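L-Ala-D/L-Glu epimerase, a muconate lactonizing enzyme (Klebsiella pneumoniae subsp. pneumoniae MGH 78578, PDB 3FCP) belongs to the enolase superfamily, with a capping N-terminal domain and a C-terminal beta/alpha-barrel domain that holds a magnesium ion. Local coordinates at residues 283-288 against 317-322; 305-310 against 335-340; 7-12 against 75-80. All coordinates share one frame; numbering follows the deposited sequence.

Contact 1: 283-288 against 317-322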
loop_
_atom_site.group_PDB
_atom_site.type_symbol
_atom_site.label_atom_id
_atom_site.label_comp_id
_atom_site.label_asym_id
_atom_site.label_seq_id
_atom_site.Cartn_x
_atom_site.Cartn_y
_atom_site.Cartn_z
ATOM N N SER A 283 -13.441 15.433 27.442
ATOM C CA SER A 283 -13.295 14.310 26.514
ATOM C C SER A 283 -12.974 14.755 25.090
ATOM O O SER A 283 -12.195 14.106 24.390
ATOM C CB SER A 283 -14.569 13.461 26.504
ATOM O OG SER A 283 -14.748 12.802 27.745
ATOM N N VAL A 284 -13.562 15.865 24.657
ATOM C CA VAL A 284 -13.313 16.340 23.301
ATOM C C VAL A 284 -11.857 16.768 23.091
ATOM O O VAL A 284 -11.363 16.763 21.961
ATOM C CB VAL A 284 -14.255 17.525 22.935
ATOM C CG1 VAL A 284 -13.831 18.786 23.673
ATOM C CG2 VAL A 284 -14.252 17.743 21.416
ATOM N N LEU A 285 -11.167 17.125 24.174
ATOM C CA LEU A 285 -9.773 17.550 24.080
ATOM C C LEU A 285 -8.828 16.449 23.596
ATOM O O LEU A 285 -7.798 16.744 22.982
ATOM C CB LEU A 285 -9.288 18.097 25.431
ATOM C CG LEU A 285 -10.070 19.316 25.933
ATOM C CD1 LEU A 285 -9.543 19.750 27.296
ATOM C CD2 LEU A 285 -9.938 20.454 24.928
ATOM N N ALA A 286 -9.167 15.186 23.865
ATOM C CA ALA A 286 -8.319 14.082 23.403
ATOM C C ALA A 286 -8.371 14.039 21.870
ATOM O O ALA A 286 -7.355 13.855 21.201
ATOM C CB ALA A 286 -8.801 12.747 23.988
ATOM N N LEU A 287 -9.568 14.217 21.322
ATOM C CA LEU A 287 -9.756 14.221 19.874
ATOM C C LEU A 287 -8.963 15.398 19.302
ATOM O O LEU A 287 -8.296 15.279 18.272
ATOM C CB LEU A 287 -11.237 14.405 19.536
ATOM C CG LEU A 287 -11.837 13.851 18.240
ATOM C CD1 LEU A 287 -12.973 14.769 17.822
ATOM C CD2 LEU A 287 -10.800 13.714 17.130
ATOM N N ALA A 288 -9.040 16.539 19.972
ATOM C CA ALA A 288 -8.314 17.723 19.512
ATOM C C ALA A 288 -6.804 17.462 19.442
ATOM O O ALA A 288 -6.154 17.832 18.466
ATOM C CB ALA A 288 -8.598 18.910 20.431
ATOM N N TRP A 317 -13.156 25.160 23.635
ATOM C CA TRP A 317 -12.617 25.788 22.427
ATOM C C TRP A 317 -11.564 26.854 22.744
ATOM O O TRP A 317 -10.611 27.040 21.983
ATOM C CB TRP A 317 -13.737 26.446 21.607
ATOM C CG TRP A 317 -14.845 25.539 21.095
ATOM C CD1 TRP A 317 -16.049 25.944 20.573
ATOM C CD2 TRP A 317 -14.872 24.102 21.084
ATOM N NE1 TRP A 317 -16.816 24.856 20.241
ATOM C CE2 TRP A 317 -16.122 23.713 20.547
ATOM C CE3 TRP A 317 -13.963 23.105 21.477
ATOM C CZ2 TRP A 317 -16.491 22.367 20.396
ATOM C CZ3 TRP A 317 -14.329 21.768 21.330
ATOM C CH2 TRP A 317 -15.585 21.411 20.794
ATOM N N SER A 318 -11.737 27.546 23.868
ATOM C CA SER A 318 -10.817 28.610 24.272
ATOM C C SER A 318 -9.399 28.132 24.534
ATOM O O SER A 318 -8.444 28.903 24.441
ATOM C CB SER A 318 -11.328 29.313 25.536
ATOM O OG SER A 318 -11.085 28.531 26.697
ATOM N N THR A 319 -9.254 26.861 24.876
ATOM C CA THR A 319 -7.932 26.330 25.174
ATOM C C THR A 319 -7.190 25.856 23.930
ATOM O O THR A 319 -6.036 25.441 24.026
ATOM C CB THR A 319 -8.022 25.126 26.106
ATOM O OG1 THR A 319 -8.577 24.021 25.381
ATOM C CG2 THR A 319 -8.910 25.441 27.311
ATOM N N LEU A 320 -7.833 25.940 22.768
ATOM C CA LEU A 320 -7.223 25.437 21.535
ATOM C C LEU A 320 -7.103 26.431 20.392
ATOM O O LEU A 320 -7.865 27.387 20.310
ATOM C CB LEU A 320 -8.047 24.253 21.008
ATOM C CG LEU A 320 -8.353 23.088 21.946
ATOM C CD1 LEU A 320 -9.553 22.294 21.419
ATOM C CD2 LEU A 320 -7.113 22.219 22.071
ATOM N N PRO A 321 -6.139 26.204 19.484
ATOM C CA PRO A 321 -5.954 27.089 18.329
ATOM C C PRO A 321 -6.981 26.598 17.299
ATOM O O PRO A 321 -6.825 25.516 16.742
ATOM C CB PRO A 321 -4.527 26.781 17.865
ATOM C CG PRO A 321 -3.885 26.090 19.050
ATOM C CD PRO A 321 -5.009 25.272 19.606
ATOM N N LEU A 322 -8.032 27.366 17.054
ATOM C CA LEU A 322 -9.044 26.931 16.099
ATOM C C LEU A 322 -8.921 27.693 14.783
ATOM O O LEU A 322 -9.437 28.805 14.645
ATOM C CB LEU A 322 -10.441 27.125 16.693
ATOM C CG LEU A 322 -10.707 26.412 18.030
ATOM C CD1 LEU A 322 -12.163 26.583 18.407
ATOM C CD2 LEU A 322 -10.375 24.932 17.919
#
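Leu320 reaches from the turn and loop that end helix 307-317 to the first turns of helix 283-294 and packs on Ala288 and Leu285. Its CB is directed at the helix, but CB and CG stay further back, and the two methyls at the tip make the closest contacts. CD1 sits between two helix residues, 3.7 Å from Ala288 CB and 4.0 Å from Leu285 CD2, while CD2, the other prong of the fork, lies 4.0 Å from the same Ala288 CB. CG lies opposite the carbonyl carbon about the CA-CB bond (chi1 -53°), and this sets the fork against the helix. The loop is bent by a type I turn from Trp317 to Leu320, closed by Leu320 N to Trp317 O at 3.1 Å.

Trp317 starts in the opposite sense. Its CB leaves the helix behind, and the long indole swings back until the far corner of the six-membered ring meets Val284. Val284 CG2 comes in at the ring edge, in plane, 4.0 Å from CH2, and CG1 approaches CZ3 obliquely at 3.8 Å. Leu285 CD2 also touches Thr319 OG1 at 3.8 Å, a van der Waals contact of a methyl with an oxygen; the hydroxyl itself is hydrogen-bonded to Ala316 O.

Val284, Leu285 and Ala288 thus form one stripe of the helix, and the interface is held by apolar packing with no hydrogen bond across it. Leu273 of strand 270-273 touches both Val284 and Trp317. Asn89 of a second subunit packs on Thr319. The side chain of Trp317 is about 13 Å from the magnesium ion. Helix 283-294 packs on the last residue of helix 307-317 and the turn that follows, with strand 270-273 alongside, as in a TIM-type beta/alpha barrel.

Contact 2: 305-310 against 335-340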
loop_
_atom_site.group_PDB
_atom_site.type_symbol
_atom_site.label_atom_id
_atom_site.label_comp_id
_atom_site.label_asym_id
_atom_site.label_seq_id
_atom_site.Cartn_x
_atom_site.Cartn_y
_atom_site.Cartn_z
ATOM N N GLU A 305 -26.842 23.926 20.687
ATOM C CA GLU A 305 -27.119 23.962 22.117
ATOM C C GLU A 305 -27.588 25.351 22.536
ATOM O O GLU A 305 -27.329 26.339 21.843
ATOM C CB GLU A 305 -25.846 23.657 22.924
ATOM C CG GLU A 305 -25.328 22.226 22.897
ATOM C CD GLU A 305 -24.513 21.885 21.661
ATOM O OE1 GLU A 305 -24.172 22.794 20.870
ATOM O OE2 GLU A 305 -24.202 20.690 21.490
ATOM N N GLY A 306 -28.273 25.414 23.677
ATOM C CA GLY A 306 -28.697 26.687 24.223
ATOM C C GLY A 306 -27.462 27.279 24.891
ATOM O O GLY A 306 -26.341 26.867 24.585
ATOM N N THR A 307 -27.648 28.213 25.818
ATOM C CA THR A 307 -26.527 28.853 26.491
ATOM C C THR A 307 -25.625 27.932 27.324
ATOM O O THR A 307 -24.406 28.091 27.307
ATOM C CB THR A 307 -27.015 30.013 27.391
ATOM O OG1 THR A 307 -27.659 31.002 26.577
ATOM C CG2 THR A 307 -25.843 30.660 28.128
ATOM N N VAL A 308 -26.207 26.977 28.046
ATOM C CA VAL A 308 -25.395 26.081 28.872
ATOM C C VAL A 308 -24.423 25.237 28.041
ATOM O O VAL A 308 -23.209 25.283 28.259
ATOM C CB VAL A 308 -26.279 25.142 29.724
ATOM C CG1 VAL A 308 -25.399 24.159 30.492
ATOM C CG2 VAL A 308 -27.124 25.973 30.718
ATOM N N GLY A 309 -24.962 24.477 27.090
ATOM C CA GLY A 309 -24.133 23.634 26.244
ATOM C C GLY A 309 -23.177 24.432 25.375
ATOM O O GLY A 309 -22.067 23.987 25.070
ATOM N N THR A 310 -23.610 25.618 24.963
ATOM C CA THR A 310 -22.778 26.472 24.139
ATOM C C THR A 310 -21.579 26.990 24.916
ATOM O O THR A 310 -20.453 26.903 24.432
ATOM C CB THR A 310 -23.591 27.650 23.571
ATOM O OG1 THR A 310 -24.527 27.149 22.609
ATOM C CG2 THR A 310 -22.680 28.672 22.904
ATOM N N LYS A 335 -35.777 32.233 21.303
ATOM C CA LYS A 335 -36.469 33.428 21.766
ATOM C C LYS A 335 -36.323 33.531 23.282
ATOM O O LYS A 335 -36.523 34.595 23.865
ATOM C CB LYS A 335 -37.947 33.380 21.378
ATOM C CG LYS A 335 -38.173 33.340 19.879
ATOM C CD LYS A 335 -39.405 34.141 19.468
ATOM C CE LYS A 335 -40.680 33.574 20.073
ATOM N NZ LYS A 335 -41.872 34.400 19.719
ATOM N N ASP A 336 -35.965 32.415 23.914
ATOM C CA ASP A 336 -35.771 32.372 25.362
ATOM C C ASP A 336 -34.903 31.160 25.708
ATOM O O ASP A 336 -34.802 30.220 24.922
ATOM C CB ASP A 336 -37.123 32.265 26.083
ATOM C CG ASP A 336 -37.103 32.899 27.472
ATOM O OD1 ASP A 336 -38.132 32.821 28.181
ATOM O OD2 ASP A 336 -36.069 33.482 27.859
ATOM N N ASP A 337 -34.279 31.185 26.880
ATOM C CA ASP A 337 -33.419 30.090 27.321
ATOM C C ASP A 337 -33.723 29.828 28.799
ATOM O O ASP A 337 -34.575 30.495 29.386
ATOM C CB ASP A 337 -31.945 30.487 27.162
ATOM C CG ASP A 337 -31.022 29.282 26.969
ATOM O OD1 ASP A 337 -31.295 28.199 27.535
ATOM O OD2 ASP A 337 -30.010 29.432 26.253
ATOM N N ILE A 338 -33.024 28.871 29.402
ATOM C CA ILE A 338 -33.253 28.561 30.806
ATOM C C ILE A 338 -32.173 29.099 31.750
ATOM O O ILE A 338 -32.071 28.653 32.893
ATOM C CB ILE A 338 -33.437 27.028 31.031
ATOM C CG1 ILE A 338 -32.384 26.233 30.249
ATOM C CG2 ILE A 338 -34.838 26.602 30.603
ATOM C CD1 ILE A 338 -30.983 26.335 30.811
ATOM N N VAL A 339 -31.372 30.054 31.276
ATOM C CA VAL A 339 -30.334 30.657 32.113
ATOM C C VAL A 339 -30.792 32.040 32.583
ATOM O O VAL A 339 -31.652 32.665 31.961
ATOM C CB VAL A 339 -28.972 30.817 31.361
ATOM C CG1 VAL A 339 -28.408 29.449 31.001
ATOM C CG2 VAL A 339 -29.146 31.676 30.104
ATOM N N SER A 340 -30.219 32.516 33.679
ATOM C CA SER A 340 -30.588 33.822 34.200
ATOM C C SER A 340 -30.005 34.936 33.331
ATOM O O SER A 340 -30.678 35.935 33.064
ATOM C CB SER A 340 -30.104 33.973 35.645
ATOM O OG SER A 340 -28.697 33.862 35.722
HETATM O O HOH W 1 -29.092 26.339 27.934
#
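Thr307 and Asp337 meet at a slant, and the two bonds they make converge on one carboxylate oxygen. Asp337 OD2 takes Thr307 N on its syn lone pair at 2.7 Å, nearly straight at 161°. The hydroxyl Thr307 OG1 donates to the same oxygen at 2.8 Å from above the carboxylate plane, 43° out of it. The other oxygen, OD1, is met on its anti side by Ile338 N at 2.6 Å and receives a water that in turn accepts from Val308 N. With both oxygens gripped, the rotation of the carboxylate is fixed, and its charge is probably stabilised by the N-terminal end of the helix, whose N-cap is Gly306.

Beside this polar cluster, Val308 and Val339 run past each other in opposite directions, Val308 CG2 lying 3.7 Å from Val339 CG1. Ile338 crosses Val308 at about a right angle and offers CD1 to the same methyl at 3.9 Å. Thr307 CB packs on Val339 CG2.

Glu51 of strand 47-53 accepts from Gly306 N and Gly309 N, and Leu35 and Ile37 of strand 33-42 touch Asp337 and Ile338, placing the start of helix 307-317 against the N-terminal sheet.

Contact 3: 7-12 against 75-80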
loop_
_atom_site.group_PDB
_atom_site.type_symbol
_atom_site.label_atom_id
_atom_site.label_comp_id
_atom_site.label_asym_id
_atom_site.label_seq_id
_atom_site.Cartn_x
_atom_site.Cartn_y
_atom_site.Cartn_z
ATOM N N VAL A 7 -21.021 12.887 44.662
ATOM C CA VAL A 7 -22.245 13.309 44.000
ATOM C C VAL A 7 -23.414 12.761 44.818
ATOM O O VAL A 7 -23.520 11.554 45.057
ATOM C CB VAL A 7 -22.296 12.837 42.499
ATOM C CG1 VAL A 7 -21.199 11.845 42.220
ATOM C CG2 VAL A 7 -23.662 12.267 42.152
ATOM N N GLU A 8 -24.268 13.662 45.288
ATOM C CA GLU A 8 -25.407 13.256 46.095
ATOM C C GLU A 8 -26.669 13.101 45.283
ATOM O O GLU A 8 -27.477 12.213 45.546
ATOM C CB GLU A 8 -25.645 14.249 47.235
ATOM C CG GLU A 8 -24.731 14.004 48.416
ATOM C CD GLU A 8 -25.294 14.534 49.726
ATOM O OE1 GLU A 8 -24.842 14.050 50.788
ATOM O OE2 GLU A 8 -26.175 15.426 49.694
ATOM N N GLN A 9 -26.843 13.959 44.290
ATOM C CA GLN A 9 -28.028 13.866 43.465
ATOM C C GLN A 9 -27.796 14.362 42.045
ATOM O O GLN A 9 -26.928 15.200 41.794
ATOM C CB GLN A 9 -29.180 14.655 44.099
ATOM C CG GLN A 9 -30.509 14.409 43.408
ATOM C CD GLN A 9 -30.929 12.944 43.472
ATOM O OE1 GLN A 9 -31.468 12.483 44.484
ATOM N NE2 GLN A 9 -30.662 12.200 42.398
ATOM N N ILE A 10 -28.582 13.817 41.126
ATOM C CA ILE A 10 -28.531 14.185 39.723
ATOM C C ILE A 10 -29.974 14.312 39.248
ATOM O O ILE A 10 -30.765 13.377 39.370
ATOM C CB ILE A 10 -27.790 13.112 38.869
ATOM C CG1 ILE A 10 -26.304 13.082 39.238
ATOM C CG2 ILE A 10 -27.947 13.426 37.389
ATOM C CD1 ILE A 10 -25.492 12.012 38.504
ATOM N N GLU A 11 -30.315 15.485 38.734
ATOM C CA GLU A 11 -31.654 15.759 38.226
ATOM C C GLU A 11 -31.500 16.089 36.746
ATOM O O GLU A 11 -30.432 16.515 36.318
ATOM C CB GLU A 11 -32.253 16.984 38.920
ATOM C CG GLU A 11 -32.403 16.901 40.429
ATOM C CD GLU A 11 -32.601 18.278 41.047
ATOM O OE1 GLU A 11 -31.591 18.972 41.297
ATOM O OE2 GLU A 11 -33.769 18.675 41.264
ATOM N N SER A 12 -32.557 15.891 35.970
ATOM C CA SER A 12 -32.523 16.224 34.554
ATOM C C SER A 12 -33.941 16.495 34.078
ATOM O O SER A 12 -34.905 15.935 34.600
ATOM C CB SER A 12 -31.874 15.105 33.723
ATOM O OG SER A 12 -32.663 13.931 33.690
ATOM N N TYR A 75 -29.360 5.036 34.025
ATOM C CA TYR A 75 -28.016 4.476 34.081
ATOM C C TYR A 75 -26.931 5.339 34.709
ATOM O O TYR A 75 -26.264 4.908 35.646
ATOM C CB TYR A 75 -27.606 4.046 32.668
ATOM C CG TYR A 75 -28.500 2.948 32.129
ATOM C CD1 TYR A 75 -28.331 1.625 32.536
ATOM C CD2 TYR A 75 -29.568 3.245 31.283
ATOM C CE1 TYR A 75 -29.208 0.621 32.116
ATOM C CE2 TYR A 75 -30.455 2.248 30.859
ATOM C CZ TYR A 75 -30.268 0.940 31.282
ATOM O OH TYR A 75 -31.152 -0.044 30.898
ATOM N N LEU A 76 -26.748 6.554 34.206
ATOM C CA LEU A 76 -25.716 7.418 34.751
ATOM C C LEU A 76 -25.960 7.832 36.204
ATOM O O LEU A 76 -25.020 7.884 36.998
ATOM C CB LEU A 76 -25.552 8.655 33.861
ATOM C CG LEU A 76 -24.837 8.353 32.539
ATOM C CD1 LEU A 76 -25.078 9.482 31.524
ATOM C CD2 LEU A 76 -23.351 8.158 32.810
ATOM N N THR A 77 -27.214 8.108 36.560
ATOM C CA THR A 77 -27.515 8.537 37.919
ATOM C C THR A 77 -27.164 7.493 38.982
ATOM O O THR A 77 -26.424 7.787 39.921
ATOM C CB THR A 77 -28.988 8.964 38.041
ATOM O OG1 THR A 77 -29.207 10.116 37.215
ATOM C CG2 THR A 77 -29.337 9.318 39.489
ATOM N N PRO A 78 -27.678 6.262 38.848
ATOM C CA PRO A 78 -27.319 5.285 39.881
ATOM C C PRO A 78 -25.841 4.885 39.844
ATOM O O PRO A 78 -25.286 4.431 40.844
ATOM C CB PRO A 78 -28.270 4.115 39.603
ATOM C CG PRO A 78 -28.548 4.235 38.125
ATOM C CD PRO A 78 -28.720 5.728 37.953
ATOM N N LEU A 79 -25.196 5.071 38.697
ATOM C CA LEU A 79 -23.791 4.717 38.563
ATOM C C LEU A 79 -22.873 5.727 39.260
ATOM O O LEU A 79 -21.858 5.354 39.858
ATOM C CB LEU A 79 -23.432 4.610 37.071
ATOM C CG LEU A 79 -22.019 4.252 36.584
ATOM C CD1 LEU A 79 -21.094 5.418 36.820
ATOM C CD2 LEU A 79 -21.507 2.992 37.285
ATOM N N LEU A 80 -23.249 7.001 39.205
ATOM C CA LEU A 80 -22.433 8.071 39.776
ATOM C C LEU A 80 -22.749 8.532 41.200
ATOM O O LEU A 80 -21.883 9.082 41.877
ATOM C CB LEU A 80 -22.459 9.278 38.832
ATOM C CG LEU A 80 -21.906 8.996 37.427
ATOM C CD1 LEU A 80 -22.094 10.221 36.531
ATOM C CD2 LEU A 80 -20.434 8.612 37.527
HETATM O O HOH W 2 -31.472 11.551 37.358
#
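Ile10 of strand 7-17 lies against Thr77 and Leu80 at the C-terminal end of helix 65-80, and most of the contact is apolar. The strand and helix segments run antiparallel (172°), with axes 8.5 Å apart at their closest. Ile10 CD1, at the tip of an extended side chain (chi2 177°), reaches Leu80 CB at 4.1 Å, the two side chains meeting at a slant. Alongside, Ile10 and Thr77 slide past each other in opposite directions, so that Ile10 CG2 comes to rest 3.5 Å from Thr77 OG1. Val7 also faces Leu80, but its tip is modelled too close to the Leu80 carbonyl for that detail to be trusted.

The polar link is indirect. One water donates to the carbonyl Ile10 O at 2.8 Å and to Thr77 OG1 at 2.7 Å, while the same hydroxyl bonds to Ile72 O, five residues earlier in the helix. Gln9 NE2 folds over to the carbonyl of the next residue, Ile10 O, at 3.3 Å, approaching from 45° above the carbonyl plane.

The backbone sets the spacing. At a classic beta bulge Glu8 and Gln9 both face Thr41; their CB atoms point away from the helix, while those of Val7 and Ile10 point to it, matched to Leu80 and Thr77. Behind, Leu80 packs on Leu91, Met95 and Ile109 of the next helices.

No direct hydrogen bond spans the contact: aliphatic packing makes the direct contact, and a water bridges a strand carbonyl and a helix hydroxyl, joining sheet to helix within the N-terminal domain.

How the contacts relate
All three contacts are largely buried, but they lie at different levels of the two-domain fold. Contacts 1 and 2 share helix 307-317: contact 2 lies at its beginning and contact 1 at its end, and their nearest atoms are about 6 Å apart. Contact 1 is mainly apolar, with no hydrogen bond across it, and joins a barrel helix to the end of the next one and its loop. Contact 2 adds a carboxylate bound at a helix start, next to the N-terminal sheet. Contact 3 belongs to the N-terminal domain, about 24 Å from the chain centre, and combines aliphatic packing with a water bridge. Strand 33-42, whose residues touch contact 2, also pairs with the strand of contact 3, so one sheet adjoins both.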